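Local structure of ABC transporter substrate binding protein (Ribose) (Agrobacterium vitis, 4WUT) at residues Val111-Met116 with Ala127-Asp132; Ala27-Thr32 with Ile86-Ser91; Ala95-Val100 with Ser115-Asp120; Trp38-Lys43 with Gly266-Gly271. The protein binds beta-D-fucopyranose in the cleft between its two lobes and probably delivers sugars to a membrane ABC transporter. All blocks are in the same frame, centred on the assembly; numbering follows the deposited sequence.

In the fold
Contacts 1 and 2, with centres about 11 Å apart, belong to one sheet: strands 110-113 and 85-88 are neighbours in it, Ile113 N lying 2.9 Å from Leu88 O. Contact 3 flanks this sheet on one side, where Val100 CG2 meets Leu88 CD2 at 3.7 Å. Contact 4 packs two helices near the sugar, with Met270 SE 3.7 Å from Asp114 CB and Trp38 CH2 3.4 Å from Ala89 CB. Contacts 1, 2 and 4 all reach beta-D-fucopyranose, through Asp114, Lys31 and Trp38. The apolar core of contact 3 stands further back, the Leu117 side chain about 12 Å from the sugar, although Ser115, shared with contact 1, lines the pocket. Contact 3 does not touch contact 4.

Contact 1 of 4, residues Val111-Met116 with Ala127-Asp132; sequences VIIDSM and AFLATD. With FCB (beta-D-fucopyranose), chain E.
Ile112 is gripped by strand 127-130 at both its backbone polar atoms: Ile112 N donates to Ala127 O (2.9 Å) and Ile112 O accepts from Leu129 N (2.9 Å). Asp114 N then donates to Leu129 O at 2.9 Å, completing a parallel pairing. Beyond it the chain makes a classic gamma turn, Ser115 N bonding back to Ile113 O, and the Asp114 side chain swings to the sugar. With CG anti to the backbone N (chi1 175°), the carboxylate meets two neighbouring hydroxyls: FCB O2 donates to Asp114 OD1 (2.6 Å) and FCB O3 to Asp114 OD2 (2.5 Å, very short). Ser115 OG adds a second bond to Asp114 OD2 (2.8 Å), from above the carboxylate plane and 42° out of it, so one oxygen takes two donors. Asp114 O is served by a water at 2.8 Å that also accepts from Thr131 N, bridging the two loops just beyond the strands. Phe128 lies with CD1 against Ile112 CG2 and CZ near Met116 CB, its ring edge close to Ile112 O. Strand 110-113 sits between strands 127-130 and 85-88 in the sheet, and strand 127-130 in turn pairs with strand 290-298; helix 267-282 packs on the face carrying Val111 and Leu129, and helix 36-49 touches Ile113.

Contact 2 of 4, residues Ala27-Thr32 with Ile86-Ser91; sequences AVIVKT and ILLAPS. With FCB (beta-D-fucopyranose), chain E.
Ala27 O accepts from Leu87 N (2.9 Å), opening a parallel pairing of strands 25-29 and 85-88 in the sheet of the N-terminal lobe. Val28 lies alongside Leu87 and points the same way, CG1 to CD2 at 4.1 Å. Ile29 is held at both ends: its N donates to Leu87 O (2.8 Å) and its O accepts from Ala89 N (2.9 Å), while its CG2 packs on Leu88 CD1. Val30 follows with CG1 beside Ala89 CB. Beyond the strand end, the Lys31 chain, extended past CG, runs by Ser91 OG, which comes within 3.3 Å of Lys31 CG, and past Pro90 O. A water joins Lys31 O to Ser91 OG. At the far end Lys31 NZ donates to FCB O3 (2.8 Å) and is also bonded to Ser115 OG. FCB O3 therefore accepts from the lysine, probably an ammonium group, while donating to Asp114, a two-way use of one hydroxyl that probably helps set the orientation of the sugar, which other pocket residues also hold.

Contact 3 of 4, residues Ala95-Val100 with Ser115-Asp120; sequences ALVPAV and SMLSKD
Val100 N bonds to Leu96 O at 3.1 Å, and this turn of the chain brings the side chains of Leu96, Val97 and Val100 together against Leu117. The arrangement joins helix 97-105, in the N-terminal lobe of the type I periplasmic-binding fold, to the loop that follows strand 110-113. The contact is apolar, with no hydrogen bond across it. Leu117 does most of the touching: chi1 of -77° sets its CG anti to the carbonyl carbon, and an extended chi2 (-177°) then places CD2 on Leu96 CB at 4.0 Å and CD1 against the branches of Val100, tip to tip. Pro90 also packs on Leu117. Next along the loop, Ser118 turns its CB toward Val97 CG2 (4.2 Å), while its hydroxyl faces its own chain in an ST turn at the start of the 3-10 segment. The loop is held to its surroundings by a backbone bond of Ser118 with Pro93. Within the ST turn, Asp120 N donates to Ser118 OG at 3.2 Å.

Contact 4 of 4, residues Trp38-Lys43 with Gly266-Gly271; sequences WQNVQK and GSYQMG. With FCB (beta-D-fucopyranose), chain E.
Asn40 and Ser267 join two packed helices of the sugar-binding protein's N-terminal lobe, 36-49 and 267-282, whose segments cross at -48° with axes only 6.7 Å apart. Asn40 carries its amide anti to the backbone N (chi1 -153°), which aims ND2 at the other helix. Ser267 holds OG between its backbone N and carbonyl carbon (chi1 59°), turned to meet it. The result is a nearly straight bond from Asn40 ND2 to Ser267 OG (2.9 Å), with the oxygen in the plane of the amide. Val41 wedges beside this pair: CG2 sits over Ser267 O (3.4 Å) and near Ser267 CB, while CG1 packs on Gly271. Backbone approaches backbone here too, for Gly271 CA makes a CH...O contact with Val41 O at 3.4 Å; with no side chain at Gly271 the helices come this close. Further out, the extended Lys43 chain crosses Tyr268, bringing CG to the edge of the phenol ring, 3.8 Å from Tyr268 CE2. Trp38 turns its ring to the sugar from the same helix. Its NE1 is bonded to Glu65, whose other carboxylate oxygen bonds the sugar, and this link helps fix the indole. Trp38 CZ2 then rests 3.7 Å from FCB C4.

Contact 1 of 4, residues Val111-Met116 with Ala127-Asp132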
loop_
_atom_site.group_PDB
_atom_site.type_symbol
_atom_site.label_atom_id
_atom_site.label_comp_id
_atom_site.label_asym_id
_atom_site.label_seq_id
_atom_site.Cartn_x
_atom_site.Cartn_y
_atom_site.Cartn_z
ATOM N N VAL A 111 -16.018 -1.340 6.037
ATOM C CA VAL A 111 -15.293 -0.278 5.364
ATOM C C VAL A 111 -13.998 -0.902 4.844
ATOM O O VAL A 111 -13.357 -1.684 5.542
ATOM C CB VAL A 111 -15.029 0.881 6.320
ATOM C CG1 VAL A 111 -14.036 1.871 5.725
ATOM C CG2 VAL A 111 -16.342 1.558 6.671
ATOM N N ILE A 112 -13.669 -0.590 3.592
ATOM C CA ILE A 112 -12.467 -1.072 2.921
ATOM C C ILE A 112 -11.379 -0.010 2.951
ATOM O O ILE A 112 -11.645 1.179 2.671
ATOM C CB ILE A 112 -12.776 -1.467 1.463
ATOM C CG1 ILE A 112 -13.917 -2.501 1.419
ATOM C CG2 ILE A 112 -11.541 -1.961 0.744
ATOM C CD1 ILE A 112 -13.597 -3.833 2.041
ATOM N N ILE A 113 -10.169 -0.418 3.327
ATOM C CA ILE A 113 -9.026 0.480 3.288
ATOM C C ILE A 113 -7.926 -0.045 2.379
ATOM O O ILE A 113 -7.794 -1.268 2.182
ATOM C CB ILE A 113 -8.466 0.769 4.688
ATOM C CG1 ILE A 113 -8.154 -0.540 5.416
ATOM C CG2 ILE A 113 -9.429 1.646 5.476
ATOM C CD1 ILE A 113 -7.243 -0.362 6.605
ATOM N N ASP A 114 -7.207 0.897 1.772
ATOM C CA ASP A 114 -5.922 0.662 1.114
ATOM C C ASP A 114 -5.993 0.005 -0.258
ATOM O O ASP A 114 -5.428 0.512 -1.230
ATOM C CB ASP A 114 -4.977 -0.144 2.004
ATOM C CG ASP A 114 -3.703 -0.483 1.297
ATOM O OD1 ASP A 114 -2.850 0.424 1.142
ATOM O OD2 ASP A 114 -3.538 -1.647 0.843
ATOM N N SER A 115 -6.676 -1.134 -0.334
ATOM C CA SER A 115 -6.675 -1.961 -1.532
ATOM C C SER A 115 -8.117 -2.218 -1.929
ATOM O O SER A 115 -8.932 -2.651 -1.116
ATOM C CB SER A 115 -5.996 -3.296 -1.250
ATOM O OG SER A 115 -4.602 -3.162 -1.264
HETATM N N MSE A 116 -8.438 -1.924 -3.178
HETATM C CA MSE A 116 -9.799 -2.050 -3.663
HETATM C C MSE A 116 -10.338 -3.473 -3.663
HETATM O O MSE A 116 -9.584 -4.465 -3.695
HETATM C CB MSE A 116 -9.895 -1.502 -5.097
HETATM C CG MSE A 116 -8.892 -2.075 -6.047
HETATM SE SE MSE A 116 -9.337 -1.747 -7.932
HETATM C CE MSE A 116 -10.945 -2.860 -8.107
ATOM N N ALA A 127 -17.807 2.293 2.625
ATOM C CA ALA A 127 -16.812 3.297 2.295
ATOM C C ALA A 127 -15.505 2.623 1.900
ATOM O O ALA A 127 -15.252 1.488 2.261
ATOM C CB ALA A 127 -16.605 4.270 3.467
ATOM N N PHE A 128 -14.710 3.369 1.136
ATOM C CA PHE A 128 -13.400 2.942 0.686
ATOM C C PHE A 128 -12.432 4.100 0.855
ATOM O O PHE A 128 -12.595 5.145 0.208
ATOM C CB PHE A 128 -13.468 2.509 -0.786
ATOM C CG PHE A 128 -12.141 2.124 -1.376
ATOM C CD1 PHE A 128 -11.294 1.259 -0.729
ATOM C CD2 PHE A 128 -11.767 2.615 -2.612
ATOM C CE1 PHE A 128 -10.079 0.908 -1.289
ATOM C CE2 PHE A 128 -10.552 2.276 -3.177
ATOM C CZ PHE A 128 -9.711 1.420 -2.525
ATOM N N LEU A 129 -11.450 3.892 1.741
ATOM C CA LEU A 129 -10.442 4.905 2.061
ATOM C C LEU A 129 -9.093 4.422 1.574
ATOM O O LEU A 129 -8.628 3.366 1.996
ATOM C CB LEU A 129 -10.332 5.112 3.575
ATOM C CG LEU A 129 -11.494 5.677 4.380
ATOM C CD1 LEU A 129 -12.608 4.668 4.533
ATOM C CD2 LEU A 129 -11.007 6.124 5.747
ATOM N N ALA A 130 -8.463 5.166 0.692
ATOM C CA ALA A 130 -7.226 4.712 0.082
ATOM C C ALA A 130 -6.534 5.834 -0.665
ATOM O O ALA A 130 -7.134 6.878 -0.993
ATOM C CB ALA A 130 -7.505 3.537 -0.881
ATOM N N THR A 131 -5.257 5.617 -0.936
ATOM C CA THR A 131 -4.538 6.407 -1.930
ATOM C C THR A 131 -5.249 6.328 -3.287
ATOM O O THR A 131 -5.797 5.292 -3.643
ATOM C CB THR A 131 -3.107 5.880 -2.086
ATOM O OG1 THR A 131 -2.451 5.948 -0.824
ATOM C CG2 THR A 131 -2.302 6.650 -3.126
ATOM N N ASP A 132 -5.276 7.419 -4.036
ATOM C CA ASP A 132 -5.590 7.328 -5.447
ATOM C C ASP A 132 -4.398 6.698 -6.141
ATOM O O ASP A 132 -3.455 7.378 -6.561
ATOM C CB ASP A 132 -5.877 8.719 -6.013
ATOM C CG ASP A 132 -6.161 8.709 -7.496
ATOM O OD1 ASP A 132 -5.872 7.709 -8.183
ATOM O OD2 ASP A 132 -6.671 9.733 -8.001
HETATM C C1 FCB E . 1.528 -0.442 0.921
HETATM C C2 FCB E . 0.331 -0.983 0.151
HETATM C C3 FCB E . -0.360 -1.994 0.889
HETATM C C4 FCB E . 0.622 -3.104 1.351
HETATM C C5 FCB E . 1.773 -2.357 2.080
HETATM C C6 FCB E . 2.863 -3.330 2.617
HETATM O O1 FCB E . 2.257 0.252 0.023
HETATM O O2 FCB E . -0.561 0.148 -0.054
HETATM O O3 FCB E . -1.372 -2.536 0.001
HETATM O O4 FCB E . 1.089 -3.898 0.232
HETATM O O5 FCB E . 2.409 -1.517 1.219
HETATM O O HOH W 1 -3.770 2.771 -0.968
#

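Contact 2 of 4, residues Ala27-Thr32 with Ile86-Ser91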
loop_
_atom_site.group_PDB
_atom_site.type_symbol
_atom_site.label_atom_id
_atom_site.label_comp_id
_atom_site.label_asym_id
_atom_site.label_seq_id
_atom_site.Cartn_x
_atom_site.Cartn_y
_atom_site.Cartn_z
ATOM N N ALA A 27 -13.657 -5.445 14.110
ATOM C CA ALA A 27 -12.541 -6.283 13.680
ATOM C C ALA A 27 -11.771 -5.592 12.565
ATOM O O ALA A 27 -12.307 -5.370 11.483
ATOM C CB ALA A 27 -13.049 -7.654 13.220
ATOM N N VAL A 28 -10.521 -5.234 12.850
ATOM C CA VAL A 28 -9.634 -4.706 11.833
ATOM C C VAL A 28 -8.803 -5.857 11.290
ATOM O O VAL A 28 -8.104 -6.545 12.053
ATOM C CB VAL A 28 -8.717 -3.622 12.401
ATOM C CG1 VAL A 28 -7.851 -3.041 11.296
ATOM C CG2 VAL A 28 -9.540 -2.540 13.084
ATOM N N ILE A 29 -8.914 -6.069 9.986
ATOM C CA ILE A 29 -8.269 -7.186 9.316
ATOM C C ILE A 29 -7.421 -6.666 8.166
ATOM O O ILE A 29 -7.935 -6.061 7.204
ATOM C CB ILE A 29 -9.316 -8.222 8.814
ATOM C CG1 ILE A 29 -10.087 -8.804 9.995
ATOM C CG2 ILE A 29 -8.626 -9.335 7.993
ATOM C CD1 ILE A 29 -11.296 -9.646 9.601
ATOM N N VAL A 30 -6.111 -6.860 8.277
ATOM C CA VAL A 30 -5.182 -6.324 7.304
ATOM C C VAL A 30 -4.408 -7.428 6.603
ATOM O O VAL A 30 -4.605 -8.605 6.906
ATOM C CB VAL A 30 -4.210 -5.304 7.946
ATOM C CG1 VAL A 30 -4.990 -4.081 8.469
ATOM C CG2 VAL A 30 -3.384 -5.930 9.037
ATOM N N LYS A 31 -3.545 -7.081 5.644
ATOM C CA LYS A 31 -2.928 -8.109 4.824
ATOM C C LYS A 31 -1.868 -8.938 5.548
ATOM O O LYS A 31 -1.638 -10.075 5.192
ATOM C CB LYS A 31 -2.304 -7.525 3.567
ATOM C CG LYS A 31 -3.272 -6.751 2.652
ATOM C CD LYS A 31 -2.540 -6.306 1.397
ATOM C CE LYS A 31 -3.330 -5.338 0.533
ATOM N NZ LYS A 31 -2.530 -4.972 -0.656
ATOM N N THR A 32 -1.210 -8.321 6.532
ATOM C CA THR A 32 -0.264 -9.017 7.390
ATOM C C THR A 32 -0.010 -8.113 8.582
ATOM O O THR A 32 -0.152 -6.901 8.484
ATOM C CB THR A 32 1.074 -9.315 6.692
ATOM O OG1 THR A 32 1.906 -10.068 7.581
ATOM C CG2 THR A 32 1.800 -8.031 6.268
ATOM N N ILE A 86 -16.473 -4.370 10.478
ATOM C CA ILE A 86 -15.224 -4.868 9.929
ATOM C C ILE A 86 -14.533 -3.767 9.146
ATOM O O ILE A 86 -15.137 -3.115 8.293
ATOM C CB ILE A 86 -15.456 -6.077 8.995
ATOM C CG1 ILE A 86 -16.073 -7.232 9.786
ATOM C CG2 ILE A 86 -14.140 -6.462 8.269
ATOM C CD1 ILE A 86 -16.547 -8.384 8.926
ATOM N N LEU A 87 -13.271 -3.540 9.472
ATOM C CA LEU A 87 -12.391 -2.673 8.701
ATOM C C LEU A 87 -11.414 -3.598 8.008
ATOM O O LEU A 87 -10.619 -4.260 8.687
ATOM C CB LEU A 87 -11.622 -1.720 9.614
ATOM C CG LEU A 87 -10.797 -0.623 8.930
ATOM C CD1 LEU A 87 -11.730 0.278 8.102
ATOM C CD2 LEU A 87 -9.986 0.191 9.896
ATOM N N LEU A 88 -11.460 -3.649 6.676
ATOM C CA LEU A 88 -10.731 -4.667 5.914
ATOM C C LEU A 88 -9.827 -4.047 4.858
ATOM O O LEU A 88 -10.288 -3.207 4.078
ATOM C CB LEU A 88 -11.719 -5.592 5.204
ATOM C CG LEU A 88 -11.126 -6.658 4.274
ATOM C CD1 LEU A 88 -10.230 -7.661 5.021
ATOM C CD2 LEU A 88 -12.261 -7.371 3.557
ATOM N N ALA A 89 -8.554 -4.452 4.842
ATOM C CA ALA A 89 -7.648 -4.193 3.725
ATOM C C ALA A 89 -7.503 -5.509 2.963
ATOM O O ALA A 89 -6.696 -6.376 3.344
ATOM C CB ALA A 89 -6.296 -3.717 4.200
ATOM N N PRO A 90 -8.304 -5.693 1.918
ATOM C CA PRO A 90 -8.395 -7.025 1.306
ATOM C C PRO A 90 -7.134 -7.376 0.552
ATOM O O PRO A 90 -6.629 -6.558 -0.220
ATOM C CB PRO A 90 -9.579 -6.902 0.342
ATOM C CG PRO A 90 -9.662 -5.461 0.055
ATOM C CD PRO A 90 -9.265 -4.755 1.315
ATOM N N SER A 91 -6.635 -8.602 0.743
ATOM C CA SER A 91 -5.404 -9.029 0.096
ATOM C C SER A 91 -5.593 -9.357 -1.390
ATOM O O SER A 91 -4.604 -9.471 -2.130
ATOM C CB SER A 91 -4.814 -10.218 0.830
ATOM O OG SER A 91 -4.487 -9.830 2.154
HETATM C C1 FCB E . 1.528 -0.442 0.921
HETATM C C2 FCB E . 0.331 -0.983 0.151
HETATM C C3 FCB E . -0.360 -1.994 0.889
HETATM C C4 FCB E . 0.622 -3.104 1.351
HETATM C C5 FCB E . 1.773 -2.357 2.080
HETATM C C6 FCB E . 2.863 -3.330 2.617
HETATM O O1 FCB E . 2.257 0.252 0.023
HETATM O O2 FCB E . -0.561 0.148 -0.054
HETATM O O3 FCB E . -1.372 -2.536 0.001
HETATM O O4 FCB E . 1.089 -3.898 0.232
HETATM O O5 FCB E . 2.409 -1.517 1.219
HETATM O O HOH W 2 -3.268 -11.765 3.606
#

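Contact 3 of 4, residues Ala95-Val100 with Ser115-Asp120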
loop_
_atom_site.group_PDB
_atom_site.type_symbol
_atom_site.label_atom_id
_atom_site.label_comp_id
_atom_site.label_asym_id
_atom_site.label_seq_id
_atom_site.Cartn_x
_atom_site.Cartn_y
_atom_site.Cartn_z
ATOM N N ALA A 95 -11.061 -12.526 -4.382
ATOM C CA ALA A 95 -11.190 -13.626 -3.444
ATOM C C ALA A 95 -11.922 -13.237 -2.180
ATOM O O ALA A 95 -12.503 -14.113 -1.527
ATOM C CB ALA A 95 -9.829 -14.190 -3.095
ATOM N N LEU A 96 -11.878 -11.956 -1.808
ATOM C CA LEU A 96 -12.517 -11.510 -0.570
ATOM C C LEU A 96 -13.995 -11.110 -0.737
ATOM O O LEU A 96 -14.699 -10.890 0.251
ATOM C CB LEU A 96 -11.753 -10.327 0.033
ATOM C CG LEU A 96 -10.541 -10.682 0.919
ATOM C CD1 LEU A 96 -11.036 -11.310 2.230
ATOM C CD2 LEU A 96 -9.526 -11.575 0.230
ATOM N N VAL A 97 -14.480 -11.068 -1.975
ATOM C CA VAL A 97 -15.859 -10.640 -2.209
ATOM C C VAL A 97 -16.918 -11.525 -1.535
ATOM O O VAL A 97 -17.828 -11.009 -0.896
ATOM C CB VAL A 97 -16.144 -10.485 -3.691
ATOM C CG1 VAL A 97 -17.615 -10.136 -3.886
ATOM C CG2 VAL A 97 -15.250 -9.403 -4.266
ATOM N N PRO A 98 -16.794 -12.862 -1.639
ATOM C CA PRO A 98 -17.830 -13.689 -1.008
ATOM C C PRO A 98 -17.944 -13.496 0.502
ATOM O O PRO A 98 -19.059 -13.482 1.019
ATOM C CB PRO A 98 -17.380 -15.111 -1.355
ATOM C CG PRO A 98 -16.661 -14.943 -2.640
ATOM C CD PRO A 98 -15.912 -13.671 -2.498
ATOM N N ALA A 99 -16.818 -13.312 1.190
ATOM C CA ALA A 99 -16.862 -13.109 2.633
ATOM C C ALA A 99 -17.447 -11.751 2.996
ATOM O O ALA A 99 -18.184 -11.623 3.977
ATOM C CB ALA A 99 -15.464 -13.277 3.226
ATOM N N VAL A 100 -17.129 -10.728 2.197
ATOM C CA VAL A 100 -17.691 -9.401 2.394
ATOM C C VAL A 100 -19.195 -9.388 2.103
ATOM O O VAL A 100 -19.951 -8.764 2.841
ATOM C CB VAL A 100 -16.927 -8.353 1.563
ATOM C CG1 VAL A 100 -17.620 -7.006 1.594
ATOM C CG2 VAL A 100 -15.507 -8.253 2.052
ATOM N N SER A 115 -6.676 -1.134 -0.334
ATOM C CA SER A 115 -6.675 -1.961 -1.532
ATOM C C SER A 115 -8.117 -2.218 -1.929
ATOM O O SER A 115 -8.932 -2.651 -1.116
ATOM C CB SER A 115 -5.996 -3.296 -1.250
ATOM O OG SER A 115 -4.602 -3.162 -1.264
HETATM N N MSE A 116 -8.438 -1.924 -3.178
HETATM C CA MSE A 116 -9.799 -2.050 -3.663
HETATM C C MSE A 116 -10.338 -3.473 -3.663
HETATM O O MSE A 116 -9.584 -4.465 -3.695
HETATM C CB MSE A 116 -9.895 -1.502 -5.097
HETATM C CG MSE A 116 -8.892 -2.075 -6.047
HETATM SE SE MSE A 116 -9.337 -1.747 -7.932
HETATM C CE MSE A 116 -10.945 -2.860 -8.107
ATOM N N LEU A 117 -11.659 -3.537 -3.611
ATOM C CA LEU A 117 -12.402 -4.732 -3.999
ATOM C C LEU A 117 -12.941 -4.573 -5.406
ATOM O O LEU A 117 -13.119 -3.456 -5.896
ATOM C CB LEU A 117 -13.598 -4.951 -3.083
ATOM C CG LEU A 117 -13.364 -5.518 -1.693
ATOM C CD1 LEU A 117 -14.693 -5.724 -0.983
ATOM C CD2 LEU A 117 -12.566 -6.842 -1.733
ATOM N N SER A 118 -13.250 -5.689 -6.046
ATOM C CA SER A 118 -13.879 -5.701 -7.347
ATOM C C SER A 118 -15.159 -4.862 -7.384
ATOM O O SER A 118 -15.832 -4.695 -6.369
ATOM C CB SER A 118 -14.231 -7.148 -7.681
ATOM O OG SER A 118 -14.999 -7.232 -8.856
ATOM N N LYS A 119 -15.488 -4.360 -8.569
ATOM C CA LYS A 119 -16.785 -3.702 -8.817
ATOM C C LYS A 119 -17.963 -4.572 -8.378
ATOM O O LYS A 119 -18.966 -4.072 -7.870
ATOM C CB LYS A 119 -16.922 -3.383 -10.302
ATOM C CG LYS A 119 -15.894 -2.399 -10.825
ATOM C CD LYS A 119 -16.296 -0.947 -10.553
ATOM C CE LYS A 119 -17.573 -0.560 -11.289
ATOM N NZ LYS A 119 -17.854 0.914 -11.226
ATOM N N ASP A 120 -17.830 -5.880 -8.570
ATOM C CA ASP A 120 -18.854 -6.841 -8.162
ATOM C C ASP A 120 -19.331 -6.630 -6.717
ATOM O O ASP A 120 -20.461 -6.972 -6.377
ATOM C CB ASP A 120 -18.309 -8.269 -8.297
ATOM C CG ASP A 120 -18.071 -8.683 -9.750
ATOM O OD1 ASP A 120 -18.688 -8.084 -10.657
ATOM O OD2 ASP A 120 -17.263 -9.615 -9.978
#

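Contact 4 of 4, residues Trp38-Lys43 with Gly266-Gly271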
loop_
_atom_site.group_PDB
_atom_site.type_symbol
_atom_site.label_atom_id
_atom_site.label_comp_id
_atom_site.label_asym_id
_atom_site.label_seq_id
_atom_site.Cartn_x
_atom_site.Cartn_y
_atom_site.Cartn_z
ATOM N N TRP A 38 1.519 -1.590 8.156
ATOM C CA TRP A 38 0.251 -1.989 8.773
ATOM C C TRP A 38 0.232 -1.639 10.254
ATOM O O TRP A 38 -0.828 -1.341 10.799
ATOM C CB TRP A 38 -0.080 -3.477 8.532
ATOM C CG TRP A 38 -0.334 -3.768 7.080
ATOM C CD1 TRP A 38 0.405 -4.558 6.254
ATOM C CD2 TRP A 38 -1.383 -3.221 6.270
ATOM N NE1 TRP A 38 -0.129 -4.549 4.984
ATOM C CE2 TRP A 38 -1.221 -3.728 4.971
ATOM C CE3 TRP A 38 -2.435 -2.350 6.524
ATOM C CZ2 TRP A 38 -2.076 -3.385 3.925
ATOM C CZ3 TRP A 38 -3.282 -2.010 5.486
ATOM C CH2 TRP A 38 -3.108 -2.537 4.209
ATOM N N GLN A 39 1.399 -1.603 10.902
ATOM C CA GLN A 39 1.437 -1.180 12.294
ATOM C C GLN A 39 1.099 0.310 12.452
ATOM O O GLN A 39 0.569 0.729 13.482
ATOM C CB GLN A 39 2.787 -1.526 12.918
ATOM C CG GLN A 39 2.917 -3.024 13.170
ATOM C CD GLN A 39 4.352 -3.503 13.319
ATOM O OE1 GLN A 39 5.292 -2.711 13.363
ATOM N NE2 GLN A 39 4.524 -4.822 13.387
ATOM N N ASN A 40 1.415 1.110 11.438
ATOM C CA ASN A 40 1.008 2.520 11.464
ATOM C C ASN A 40 -0.506 2.673 11.233
ATOM O O ASN A 40 -1.148 3.525 11.849
ATOM C CB ASN A 40 1.783 3.347 10.451
ATOM C CG ASN A 40 1.890 4.816 10.861
ATOM O OD1 ASN A 40 2.189 5.130 12.019
ATOM N ND2 ASN A 40 1.599 5.723 9.924
ATOM N N VAL A 41 -1.077 1.838 10.370
ATOM C CA VAL A 41 -2.534 1.791 10.257
ATOM C C VAL A 41 -3.151 1.427 11.616
ATOM O O VAL A 41 -4.099 2.074 12.053
ATOM C CB VAL A 41 -2.974 0.798 9.181
ATOM C CG1 VAL A 41 -4.505 0.651 9.173
ATOM C CG2 VAL A 41 -2.457 1.250 7.826
ATOM N N GLN A 42 -2.584 0.421 12.296
ATOM C CA GLN A 42 -3.061 0.057 13.638
ATOM C C GLN A 42 -2.990 1.247 14.603
ATOM O O GLN A 42 -3.883 1.448 15.411
ATOM C CB GLN A 42 -2.255 -1.109 14.212
ATOM C CG GLN A 42 -2.739 -1.541 15.599
ATOM C CD GLN A 42 -1.960 -2.717 16.148
ATOM O OE1 GLN A 42 -0.798 -2.950 15.787
ATOM N NE2 GLN A 42 -2.594 -3.463 17.037
ATOM N N LYS A 43 -1.901 2.006 14.540
ATOM C CA LYS A 43 -1.745 3.181 15.391
ATOM C C LYS A 43 -2.919 4.154 15.222
ATOM O O LYS A 43 -3.474 4.645 16.207
ATOM C CB LYS A 43 -0.408 3.866 15.087
ATOM C CG LYS A 43 -0.012 4.934 16.090
ATOM C CD LYS A 43 1.404 5.452 15.815
ATOM C CE LYS A 43 1.653 6.779 16.526
ATOM N NZ LYS A 43 2.936 7.408 16.091
ATOM N N GLY A 266 -1.250 7.977 3.283
ATOM C CA GLY A 266 -1.847 8.351 4.555
ATOM C C GLY A 266 -2.221 7.126 5.367
ATOM O O GLY A 266 -3.401 6.864 5.653
ATOM N N SER A 267 -1.215 6.355 5.749
ATOM C CA SER A 267 -1.491 5.090 6.440
ATOM C C SER A 267 -2.166 5.265 7.814
ATOM O O SER A 267 -3.125 4.565 8.158
ATOM C CB SER A 267 -0.224 4.238 6.548
ATOM O OG SER A 267 0.803 4.886 7.245
ATOM N N TYR A 268 -1.667 6.198 8.608
ATOM C CA TYR A 268 -2.302 6.495 9.885
ATOM C C TYR A 268 -3.747 6.915 9.662
ATOM O O TYR A 268 -4.627 6.465 10.373
ATOM C CB TYR A 268 -1.523 7.602 10.595
ATOM C CG TYR A 268 -1.996 7.997 11.974
ATOM C CD1 TYR A 268 -3.010 8.925 12.140
ATOM C CD2 TYR A 268 -1.385 7.487 13.110
ATOM C CE1 TYR A 268 -3.418 9.325 13.413
ATOM C CE2 TYR A 268 -1.787 7.869 14.373
ATOM C CZ TYR A 268 -2.799 8.779 14.519
ATOM O OH TYR A 268 -3.194 9.162 15.788
ATOM N N GLN A 269 -3.981 7.782 8.676
ATOM C CA GLN A 269 -5.322 8.260 8.376
ATOM C C GLN A 269 -6.269 7.116 7.983
ATOM O O GLN A 269 -7.431 7.112 8.375
ATOM C CB GLN A 269 -5.298 9.324 7.263
ATOM C CG GLN A 269 -6.647 10.012 7.127
ATOM C CD GLN A 269 -6.778 10.984 5.945
ATOM O OE1 GLN A 269 -5.804 11.320 5.253
ATOM N NE2 GLN A 269 -8.009 11.433 5.713
HETATM N N MSE A 270 -5.778 6.132 7.230
HETATM C CA MSE A 270 -6.628 5.014 6.849
HETATM C C MSE A 270 -7.159 4.315 8.089
HETATM O O MSE A 270 -8.338 3.942 8.162
HETATM C CB MSE A 270 -5.857 4.021 5.982
HETATM C CG MSE A 270 -5.497 4.544 4.597
HETATM SE SE MSE A 270 -4.480 3.195 3.620
HETATM C CE MSE A 270 -3.434 4.364 2.483
ATOM N N GLY A 271 -6.292 4.119 9.076
ATOM C CA GLY A 271 -6.702 3.500 10.317
ATOM C C GLY A 271 -7.631 4.395 11.130
ATOM O O GLY A 271 -8.680 3.952 11.582
HETATM C C1 FCB E . 1.528 -0.442 0.921
HETATM C C2 FCB E . 0.331 -0.983 0.151
HETATM C C3 FCB E . -0.360 -1.994 0.889
HETATM C C4 FCB E . 0.622 -3.104 1.351
HETATM C C5 FCB E . 1.773 -2.357 2.080
HETATM C C6 FCB E . 2.863 -3.330 2.617
HETATM O O1 FCB E . 2.257 0.252 0.023
HETATM O O2 FCB E . -0.561 0.148 -0.054
HETATM O O3 FCB E . -1.372 -2.536 0.001
HETATM O O4 FCB E . 1.089 -3.898 0.232
HETATM O O5 FCB E . 2.409 -1.517 1.219
#